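Local coordinates for Lin2722 protein (Listeria innocua, PDB 3DS8) that is of unknown function but belongs to the alpha/beta-hydrolase clan and probably acts as a serine hydrolase on a substrate not yet identified, at residues R200-I214 against F242-K254. Sequence-based numbering, arbitrary orientation.
Sequences RLFMPGSAKAYIEDI and FKTDETVIQLDYK. With SO4 (sulfate ion), chain F.
Strand 209-214 and the short strand 248-250 run parallel, 4.7 Å apart at closest approach, joined by four backbone hydrogen bonds from Val248 N to Lys208 O, Tyr210 N to Val248 O, Gln250 N to Tyr210 O and Glu212 N to Gln250 O. Beyond Gln250 side chains take over the pairing. Asp252 N donates to Glu212 OE1 (2.9 Å, 167° at the hydrogen), and Asp252 OD2 accepts from Ile214 N at 3.0 Å. The Glu212 carboxylate is fixed by four bonds: Arg200 grips it side-on, NE to OE2 in the guanidinium plane and NH2 to OE1, while Tyr210 OH reaches the anti lone pair of OE2 at 2.6 Å. This buried cluster would be expected to keep Glu212 ionised. In one of two Tyr253 conformers, CE1 comes over one face of the guanidinium, 3.4 Å from Arg200 NH1, with the planes 31° apart. Arg200 NH1 is hydrogen-bonded to Leu146 O and Phe148 O. Leu251 CD2 abuts the edge of the Tyr210 ring at CE2 (3.7 Å). Across the sheet, on the side of helix 229-240, Ile211 CD1 makes a CH-pi contact with one face of Phe242, while Ala209 CB meets that ring at its edge. At the other end Lys208, bent about its CG-CD bond (chi3 72°), turns its ammonium to Thr244 O, with NZ 2.8 Å from the oxygen; Thr244 N in turn holds a sulfate oxygen. The strands, with helix 229-240 between them in sequence, form a left-handed beta-alpha-beta crossover that adds the outermost strand at this edge of the alpha/beta-hydrolase sheet.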
ATOM      1  N   ARG A 200     -12.573  -2.217   3.696  1.00 14.71           N
ATOM      2  CA  ARG A 200     -13.704  -3.152   3.641  1.00 16.16           C
ATOM      3  C   ARG A 200     -14.963  -2.535   3.049  1.00 15.70           C
ATOM      4  O   ARG A 200     -15.830  -3.239   2.514  1.00 15.64           O
ATOM      5  CB  ARG A 200     -14.005  -3.551   5.102  1.00 17.04           C
ATOM      6  CG  ARG A 200     -14.994  -4.522   5.317  1.00 20.36           C
ATOM      7  CD  ARG A 200     -15.209  -4.622   6.815  1.00 17.43           C
ATOM      8  NE  ARG A 200     -14.093  -5.284   7.490  1.00 16.01           N
ATOM      9  CZ  ARG A 200     -14.180  -5.755   8.735  1.00 14.92           C
ATOM     10  NH1 ARG A 200     -15.319  -5.655   9.391  1.00 14.66           N
ATOM     11  NH2 ARG A 200     -13.148  -6.347   9.317  1.00 16.72           N
ATOM     12  N   LEU A 201     -15.070  -1.219   3.152  1.00 16.17           N
ATOM     13  CA  LEU A 201     -16.263  -0.502   2.725  1.00 16.53           C
ATOM     14  C   LEU A 201     -16.246  -0.016   1.274  1.00 16.83           C
ATOM     15  O   LEU A 201     -17.260   0.505   0.796  1.00 18.78           O
ATOM     16  CB  LEU A 201     -16.531   0.651   3.681  1.00 16.69           C
ATOM     17  CG  LEU A 201     -16.613   0.217   5.164  1.00 19.72           C
ATOM     18  CD1 LEU A 201     -17.007   1.346   5.991  1.00 23.43           C
ATOM     19  CD2 LEU A 201     -17.571  -0.963   5.393  1.00 19.63           C
ATOM     20  N   PHE A 202     -15.142  -0.217   0.563  1.00 14.80           N
ATOM     21  CA  PHE A 202     -15.070   0.214  -0.823  1.00 16.39           C
ATOM     22  C   PHE A 202     -14.285  -0.705  -1.758  1.00 16.29           C
ATOM     23  O   PHE A 202     -14.516  -0.668  -2.977  1.00 16.89           O
ATOM     24  CB  PHE A 202     -14.598   1.697  -0.918  1.00 15.41           C
ATOM     25  CG  PHE A 202     -13.190   1.959  -0.458  1.00 14.69           C
ATOM     26  CD1 PHE A 202     -12.143   1.972  -1.366  1.00 15.95           C
ATOM     27  CD2 PHE A 202     -12.902   2.267   0.869  1.00 14.54           C
ATOM     28  CE1 PHE A 202     -10.877   2.233  -0.976  1.00 18.44           C
ATOM     29  CE2 PHE A 202     -11.615   2.537   1.258  1.00 14.17           C
ATOM     30  CZ  PHE A 202     -10.596   2.520   0.348  1.00 16.48           C
HETATM   31  N   MSE A 203     -13.421  -1.574  -1.220  1.00 16.05           N
HETATM   32  CA  MSE A 203     -12.685  -2.457  -2.111  1.00 16.67           C
HETATM   33  C   MSE A 203     -13.441  -3.734  -2.541  1.00 16.70           C
HETATM   34  O   MSE A 203     -13.395  -4.105  -3.729  1.00 16.66           O
HETATM   35  CB  MSE A 203     -11.317  -2.773  -1.538  1.00 17.39           C
HETATM   36  CG  MSE A 203     -10.441  -1.564  -1.481  1.00 18.06           C
HETATM   37 SE   MSE A 203     -10.077  -0.897  -3.323  1.00 31.99          SE
HETATM   38  CE  MSE A 203      -8.470   0.177  -2.917  1.00 22.12           C
ATOM     39  N   PRO A 204     -14.128  -4.415  -1.612  1.00 17.45           N
ATOM     40  CA  PRO A 204     -14.883  -5.602  -2.057  1.00 18.73           C
ATOM     41  C   PRO A 204     -15.855  -5.310  -3.210  1.00 19.51           C
ATOM     42  O   PRO A 204     -16.589  -4.359  -3.137  1.00 20.71           O
ATOM     43  CB  PRO A 204     -15.671  -6.008  -0.808  1.00 18.84           C
ATOM     44  CG  PRO A 204     -14.841  -5.460   0.348  1.00 18.25           C
ATOM     45  CD  PRO A 204     -14.198  -4.222  -0.149  1.00 16.89           C
ATOM     46  N   GLY A 205     -15.852  -6.121  -4.259  1.00 21.21           N
ATOM     47  CA  GLY A 205     -16.797  -5.949  -5.368  1.00 21.37           C
ATOM     48  C   GLY A 205     -16.343  -4.895  -6.383  1.00 22.45           C
ATOM     49  O   GLY A 205     -16.994  -4.724  -7.450  1.00 25.50           O
ATOM     50  N   SER A 206     -15.315  -4.132  -6.021  1.00 20.31           N
ATOM     51  CA  SER A 206     -14.639  -3.199  -6.935  1.00 19.31           C
ATOM     52  C   SER A 206     -13.330  -3.866  -7.397  1.00 18.05           C
ATOM     53  O   SER A 206     -13.056  -4.031  -8.575  1.00 17.78           O
ATOM     54  CB  SER A 206     -14.353  -1.880  -6.195  1.00 19.92           C
ATOM     55  OG  SER A 206     -15.540  -1.378  -5.565  1.00 21.64           O
ATOM     56  N   ALA A 207     -12.508  -4.208  -6.428  1.00 17.43           N
ATOM     57  CA  ALA A 207     -11.271  -4.944  -6.661  1.00 16.95           C
ATOM     58  C   ALA A 207     -11.578  -6.405  -6.910  1.00 17.01           C
ATOM     59  O   ALA A 207     -12.621  -6.920  -6.442  1.00 17.18           O
ATOM     60  CB  ALA A 207     -10.400  -4.807  -5.445  1.00 16.95           C
ATOM     61  N   LYS A 208     -10.677  -7.092  -7.610  1.00 14.61           N
ATOM     62  CA  LYS A 208     -10.785  -8.528  -7.794  1.00 14.92           C
ATOM     63  C   LYS A 208     -10.620  -9.266  -6.453  1.00 13.56           C
ATOM     64  O   LYS A 208     -11.362 -10.202  -6.161  1.00 14.33           O
ATOM     65  CB  LYS A 208      -9.761  -9.034  -8.799  1.00 13.80           C
ATOM     66  CG  LYS A 208      -9.877 -10.502  -9.041  1.00 16.70           C
ATOM     67  CD  LYS A 208      -9.055 -10.930 -10.176  1.00 19.49           C
ATOM     68  CE  LYS A 208      -7.587 -10.905  -9.850  1.00 23.58           C
ATOM     69  NZ  LYS A 208      -6.769 -11.443 -10.996  1.00 26.30           N
ATOM     70  N   ALA A 209      -9.675  -8.827  -5.640  1.00 13.74           N
ATOM     71  CA  ALA A 209      -9.396  -9.476  -4.380  1.00 13.23           C
ATOM     72  C   ALA A 209      -9.260  -8.433  -3.296  1.00 12.94           C
ATOM     73  O   ALA A 209      -8.722  -7.345  -3.506  1.00 12.58           O
ATOM     74  CB  ALA A 209      -8.120 -10.306  -4.462  1.00 12.55           C
ATOM     75  N   TYR A 210      -9.769  -8.764  -2.124  1.00 13.04           N
ATOM     76  CA  TYR A 210      -9.591  -7.941  -0.954  1.00 13.48           C
ATOM     77  C   TYR A 210      -9.418  -8.864   0.224  1.00 13.64           C
ATOM     78  O   TYR A 210     -10.301  -9.645   0.504  1.00 14.24           O
ATOM     79  CB  TYR A 210     -10.804  -7.040  -0.694  1.00 13.37           C
ATOM     80  CG  TYR A 210     -10.679  -6.300   0.605  1.00 14.69           C
ATOM     81  CD1 TYR A 210      -9.706  -5.314   0.775  1.00 14.78           C
ATOM     82  CD2 TYR A 210     -11.502  -6.617   1.713  1.00 13.24           C
ATOM     83  CE1 TYR A 210      -9.541  -4.670   2.018  1.00 13.82           C
ATOM     84  CE2 TYR A 210     -11.378  -5.926   2.928  1.00 14.71           C
ATOM     85  CZ  TYR A 210     -10.369  -4.956   3.066  1.00 12.33           C
ATOM     86  OH  TYR A 210     -10.243  -4.282   4.273  1.00 13.40           O
ATOM     87  N   ILE A 211      -8.266  -8.782   0.876  1.00 13.73           N
ATOM     88  CA  ILE A 211      -7.903  -9.636   2.006  1.00 13.56           C
ATOM     89  C   ILE A 211      -7.467  -8.782   3.186  1.00 13.29           C
ATOM     90  O   ILE A 211      -6.721  -7.819   3.002  1.00 14.17           O
ATOM     91  CB  ILE A 211      -6.749 -10.587   1.598  1.00 13.47           C
ATOM     92  CG1 ILE A 211      -7.149 -11.427   0.363  1.00 16.43           C
ATOM     93  CG2 ILE A 211      -6.315 -11.445   2.796  1.00 14.15           C
ATOM     94  CD1 ILE A 211      -6.144 -12.558   0.004  1.00 17.24           C
ATOM     95  N   GLU A 212      -7.961  -9.104   4.390  1.00 13.56           N
ATOM     96  CA  GLU A 212      -7.543  -8.426   5.606  1.00 13.39           C
ATOM     97  C   GLU A 212      -6.651  -9.344   6.435  1.00 13.12           C
ATOM     98  O   GLU A 212      -6.873 -10.593   6.462  1.00 12.98           O
ATOM     99  CB  GLU A 212      -8.794  -8.073   6.435  1.00 13.87           C
ATOM    100  CG  GLU A 212      -9.697  -7.073   5.728  1.00 13.84           C
ATOM    101  CD  GLU A 212     -10.919  -6.669   6.512  1.00 14.16           C
ATOM    102  OE1 GLU A 212     -11.318  -7.382   7.442  1.00 15.38           O
ATOM    103  OE2 GLU A 212     -11.484  -5.583   6.184  1.00 14.92           O
ATOM    104  N   ASP A 213      -5.717  -8.773   7.192  1.00 15.03           N
ATOM    105  CA  ASP A 213      -4.889  -9.557   8.139  1.00 16.19           C
ATOM    106  C   ASP A 213      -4.664  -8.661   9.343  1.00 15.96           C
ATOM    107  O   ASP A 213      -4.164  -7.547   9.192  1.00 17.75           O
ATOM    108  CB  ASP A 213      -3.511  -9.873   7.509  1.00 16.83           C
ATOM    109  CG  ASP A 213      -2.339 -10.153   8.578  1.00 22.55           C
ATOM    110  OD1 ASP A 213      -2.314 -11.308   8.973  1.00 24.22           O
ATOM    111  OD2 ASP A 213      -1.452  -9.242   9.002  1.00 24.92           O
ATOM    112  N   ILE A 214      -5.131  -9.084  10.503  1.00 15.67           N
ATOM    113  CA  ILE A 214      -4.919  -8.324  11.747  1.00 15.00           C
ATOM    114  C   ILE A 214      -3.831  -8.991  12.569  1.00 15.13           C
ATOM    115  O   ILE A 214      -3.874 -10.213  12.784  1.00 15.55           O
ATOM    116  CB  ILE A 214      -6.185  -8.270  12.600  1.00 14.93           C
ATOM    117  CG1 ILE A 214      -7.333  -7.616  11.829  1.00 14.81           C
ATOM    118  CG2 ILE A 214      -5.905  -7.509  13.943  1.00 16.82           C
ATOM    119  CD1 ILE A 214      -8.647  -7.664  12.579  1.00 15.69           C
ATOM    120  N   PHE A 242      -0.032 -15.752  -3.832  1.00 16.70           N
ATOM    121  CA  PHE A 242      -1.454 -15.549  -4.038  1.00 17.04           C
ATOM    122  C   PHE A 242      -1.755 -15.278  -5.512  1.00 17.85           C
ATOM    123  O   PHE A 242      -1.213 -14.346  -6.112  1.00 16.70           O
ATOM    124  CB  PHE A 242      -1.977 -14.401  -3.182  1.00 16.68           C
ATOM    125  CG  PHE A 242      -3.444 -14.100  -3.428  1.00 16.77           C
ATOM    126  CD1 PHE A 242      -4.400 -14.990  -3.048  1.00 15.54           C
ATOM    127  CD2 PHE A 242      -3.833 -12.924  -4.068  1.00 16.93           C
ATOM    128  CE1 PHE A 242      -5.762 -14.743  -3.281  1.00 17.74           C
ATOM    129  CE2 PHE A 242      -5.196 -12.666  -4.317  1.00 17.73           C
ATOM    130  CZ  PHE A 242      -6.148 -13.571  -3.908  1.00 17.11           C
ATOM    131  N   LYS A 243      -2.665 -16.071  -6.068  1.00 19.75           N
ATOM    132  CA  LYS A 243      -3.074 -15.869  -7.449  1.00 21.99           C
ATOM    133  C   LYS A 243      -4.559 -16.203  -7.513  1.00 21.61           C
ATOM    134  O   LYS A 243      -5.000 -17.156  -6.886  1.00 21.53           O
ATOM    135  CB  LYS A 243      -2.280 -16.800  -8.371  1.00 24.08           C
ATOM    136  CG  LYS A 243      -0.751 -16.517  -8.494  1.00 29.57           C
ATOM    137  CD  LYS A 243      -0.411 -15.513  -9.656  1.00 35.67           C
ATOM    138  CE  LYS A 243       1.063 -14.940  -9.624  1.00 35.14           C
ATOM    139  NZ  LYS A 243       1.299 -13.714 -10.551  1.00 36.28           N
ATOM    140  N   THR A 244      -5.330 -15.416  -8.250  1.00 22.04           N
ATOM    141  CA  THR A 244      -6.758 -15.724  -8.415  1.00 21.92           C
ATOM    142  C   THR A 244      -7.241 -15.145  -9.735  1.00 22.36           C
ATOM    143  O   THR A 244      -6.764 -14.109 -10.187  1.00 23.00           O
ATOM    144  CB  THR A 244      -7.640 -15.171  -7.206  1.00 21.35           C
ATOM    145  OG1 THR A 244      -8.982 -15.718  -7.288  1.00 21.13           O
ATOM    146  CG2 THR A 244      -7.690 -13.639  -7.217  1.00 20.21           C
ATOM    147  N   ASP A 245      -8.145 -15.862 -10.374  1.00 24.54           N
ATOM    148  CA  ASP A 245      -8.938 -15.273 -11.450  1.00 25.40           C
ATOM    149  C   ASP A 245     -10.352 -14.940 -10.973  1.00 25.62           C
ATOM    150  O   ASP A 245     -11.010 -14.052 -11.557  1.00 26.64           O
ATOM    151  CB  ASP A 245      -8.963 -16.221 -12.629  1.00 26.69           C
ATOM    152  CG  ASP A 245      -7.592 -16.387 -13.248  1.00 29.87           C
ATOM    153  OD1 ASP A 245      -6.871 -15.360 -13.364  1.00 33.36           O
ATOM    154  OD2 ASP A 245      -7.255 -17.536 -13.617  1.00 35.86           O
ATOM    155  N   GLU A 246     -10.811 -15.636  -9.931  1.00 23.89           N
ATOM    156  CA  GLU A 246     -12.123 -15.353  -9.340  1.00 23.64           C
ATOM    157  C   GLU A 246     -11.999 -14.286  -8.277  1.00 20.48           C
ATOM    158  O   GLU A 246     -10.939 -14.073  -7.696  1.00 19.50           O
ATOM    159  CB  GLU A 246     -12.769 -16.620  -8.739  1.00 23.68           C
ATOM    160  CG  GLU A 246     -12.058 -17.181  -7.512  1.00 26.05           C
ATOM    161  CD  GLU A 246     -12.561 -18.562  -7.052  1.00 28.15           C
ATOM    162  OE1 GLU A 246     -13.678 -18.976  -7.438  1.00 30.11           O
ATOM    163  OE2 GLU A 246     -11.809 -19.213  -6.257  1.00 35.05           O
ATOM    164  N   THR A 247     -13.111 -13.637  -7.998  1.00 17.77           N
ATOM    165  CA  THR A 247     -13.170 -12.674  -6.931  1.00 16.50           C
ATOM    166  C   THR A 247     -12.914 -13.379  -5.591  1.00 15.29           C
ATOM    167  O   THR A 247     -13.382 -14.511  -5.368  1.00 13.69           O
ATOM    168  CB  THR A 247     -14.549 -11.996  -6.926  1.00 16.62           C
ATOM    169  OG1 THR A 247     -14.672 -11.202  -8.113  1.00 17.75           O
ATOM    170  CG2 THR A 247     -14.731 -11.143  -5.725  1.00 18.43           C
ATOM    171  N   VAL A 248     -12.142 -12.719  -4.737  1.00 15.12           N
ATOM    172  CA  VAL A 248     -11.875 -13.196  -3.385  1.00 15.23           C
ATOM    173  C   VAL A 248     -12.112 -12.036  -2.422  1.00 15.16           C
ATOM    174  O   VAL A 248     -11.691 -10.902  -2.660  1.00 15.94           O
ATOM    175  CB  VAL A 248     -10.405 -13.707  -3.256  1.00 16.44           C
ATOM    176  CG1 VAL A 248     -10.004 -13.954  -1.762  1.00 18.10           C
ATOM    177  CG2 VAL A 248     -10.185 -14.904  -4.061  1.00 16.25           C
ATOM    178  N   ILE A 249     -12.830 -12.299  -1.341  1.00 14.31           N
ATOM    179  CA  ILE A 249     -12.957 -11.338  -0.275  1.00 14.21           C
ATOM    180  C   ILE A 249     -12.715 -12.098   1.028  1.00 14.24           C
ATOM    181  O   ILE A 249     -13.367 -13.121   1.284  1.00 14.70           O
ATOM    182  CB  ILE A 249     -14.381 -10.687  -0.218  1.00 14.58           C
ATOM    183  CG1 ILE A 249     -14.742  -9.958  -1.495  1.00 15.84           C
ATOM    184  CG2 ILE A 249     -14.538  -9.710   1.015  1.00 14.50           C
ATOM    185  CD1 ILE A 249     -16.238  -9.532  -1.521  1.00 16.59           C
ATOM    186  N   GLN A 250     -11.794 -11.623   1.856  1.00 13.95           N
ATOM    187  CA  GLN A 250     -11.561 -12.284   3.126  1.00 14.84           C
ATOM    188  C   GLN A 250     -11.453 -11.235   4.201  1.00 14.41           C
ATOM    189  O   GLN A 250     -10.593 -10.336   4.128  1.00 14.05           O
ATOM    190  CB  GLN A 250     -10.303 -13.139   3.053  1.00 15.33           C
ATOM    191  CG  GLN A 250     -10.122 -14.114   4.191  1.00 17.91           C
ATOM    192  CD  GLN A 250      -8.980 -15.087   3.897  1.00 22.29           C
ATOM    193  OE1 GLN A 250      -8.041 -14.770   3.097  1.00 28.69           O
ATOM    194  NE2 GLN A 250      -9.052 -16.270   4.501  1.00 31.46           N
ATOM    195  N   LEU A 251     -12.366 -11.322   5.159  1.00 13.86           N
ATOM    196  CA  LEU A 251     -12.501 -10.313   6.201  1.00 15.43           C
ATOM    197  C   LEU A 251     -12.079 -10.956   7.505  1.00 17.50           C
ATOM    198  O   LEU A 251     -12.290 -12.165   7.704  1.00 17.04           O
ATOM    199  CB  LEU A 251     -13.943  -9.835   6.309  1.00 15.80           C
ATOM    200  CG  LEU A 251     -14.607  -9.358   5.009  1.00 16.70           C
ATOM    201  CD1 LEU A 251     -16.071  -8.942   5.236  1.00 18.67           C
ATOM    202  CD2 LEU A 251     -13.798  -8.223   4.420  1.00 17.34           C
ATOM    203  N   ASP A 252     -11.465 -10.143   8.372  1.00 18.62           N
ATOM    204  CA  ASP A 252     -11.074 -10.523   9.714  1.00 21.69           C
ATOM    205  C   ASP A 252     -12.015  -9.840  10.702  1.00 22.70           C
ATOM    206  O   ASP A 252     -12.005  -8.609  10.756  1.00 22.31           O
ATOM    207  CB  ASP A 252      -9.647 -10.003   9.921  1.00 22.02           C
ATOM    208  CG  ASP A 252      -8.772 -10.955  10.650  1.00 26.24           C
ATOM    209  OD1 ASP A 252      -9.314 -11.715  11.507  1.00 30.58           O
ATOM    210  OD2 ASP A 252      -7.525 -10.894  10.387  1.00 28.54           O
ATOM    211  N   TYR A 253     -12.745 -10.606  11.516  0.50 23.18           N
ATOM    212  CA  TYR A 253     -13.883 -10.062  12.275  0.50 24.26           C
ATOM    213  C   TYR A 253     -13.920  -9.731  13.765  0.50 25.96           C
ATOM    214  O   TYR A 253     -14.876  -9.050  14.163  0.50 27.52           O
ATOM    215  CB  TYR A 253     -15.095 -10.919  11.995  0.50 24.17           C
ATOM    216  CG  TYR A 253     -16.019 -10.296  11.020  0.50 23.71           C
ATOM    217  CD1 TYR A 253     -15.555  -9.405  10.036  0.50 22.56           C
ATOM    218  CD2 TYR A 253     -17.363 -10.600  11.055  0.50 23.18           C
ATOM    219  CE1 TYR A 253     -16.414  -8.854   9.136  0.50 21.04           C
ATOM    220  CE2 TYR A 253     -18.212 -10.058  10.171  0.50 23.21           C
ATOM    221  CZ  TYR A 253     -17.732  -9.202   9.197  0.50 21.92           C
ATOM    222  OH  TYR A 253     -18.606  -8.655   8.337  0.50 23.92           O
ATOM    223  N   LYS A 254     -12.973 -10.129  14.603  1.00 26.61           N
ATOM    224  CA  LYS A 254     -11.810 -10.968  14.289  1.00 28.48           C
ATOM    225  C   LYS A 254     -12.099 -12.243  15.105  1.00 30.14           C
ATOM    226  O   LYS A 254     -13.133 -12.315  15.785  1.00 33.12           O
ATOM    227  CB  LYS A 254     -10.550 -10.369  14.856  1.00 27.92           C
ATOM    228  CG  LYS A 254      -9.235 -11.104  14.532  1.00 29.17           C
ATOM    229  CD  LYS A 254      -8.129 -10.667  15.507  1.00 29.52           C
ATOM    230  CE  LYS A 254      -6.955 -11.669  15.553  1.00 32.20           C
ATOM    231  NZ  LYS A 254      -5.993 -11.563  14.411  1.00 30.20           N
TER
HETATM  232  S   SO4 F 259      -2.651 -12.380  -9.878  1.00 49.97           S
HETATM  233  O1  SO4 F 259      -2.604 -12.915 -11.250  1.00 49.52           O
HETATM  234  O2  SO4 F 259      -3.854 -13.002  -9.245  1.00 36.20           O
HETATM  235  O3  SO4 F 259      -1.404 -12.692  -9.140  1.00 43.98           O
HETATM  236  O4  SO4 F 259      -2.661 -10.894  -9.904  1.00 45.85           O
HETATM  237  O   HOH W   1     -13.118  -8.158  -3.825  1.00 19.91           O
HETATM  238  O   HOH W   2     -14.484  -8.382  -8.296  1.00 32.36           O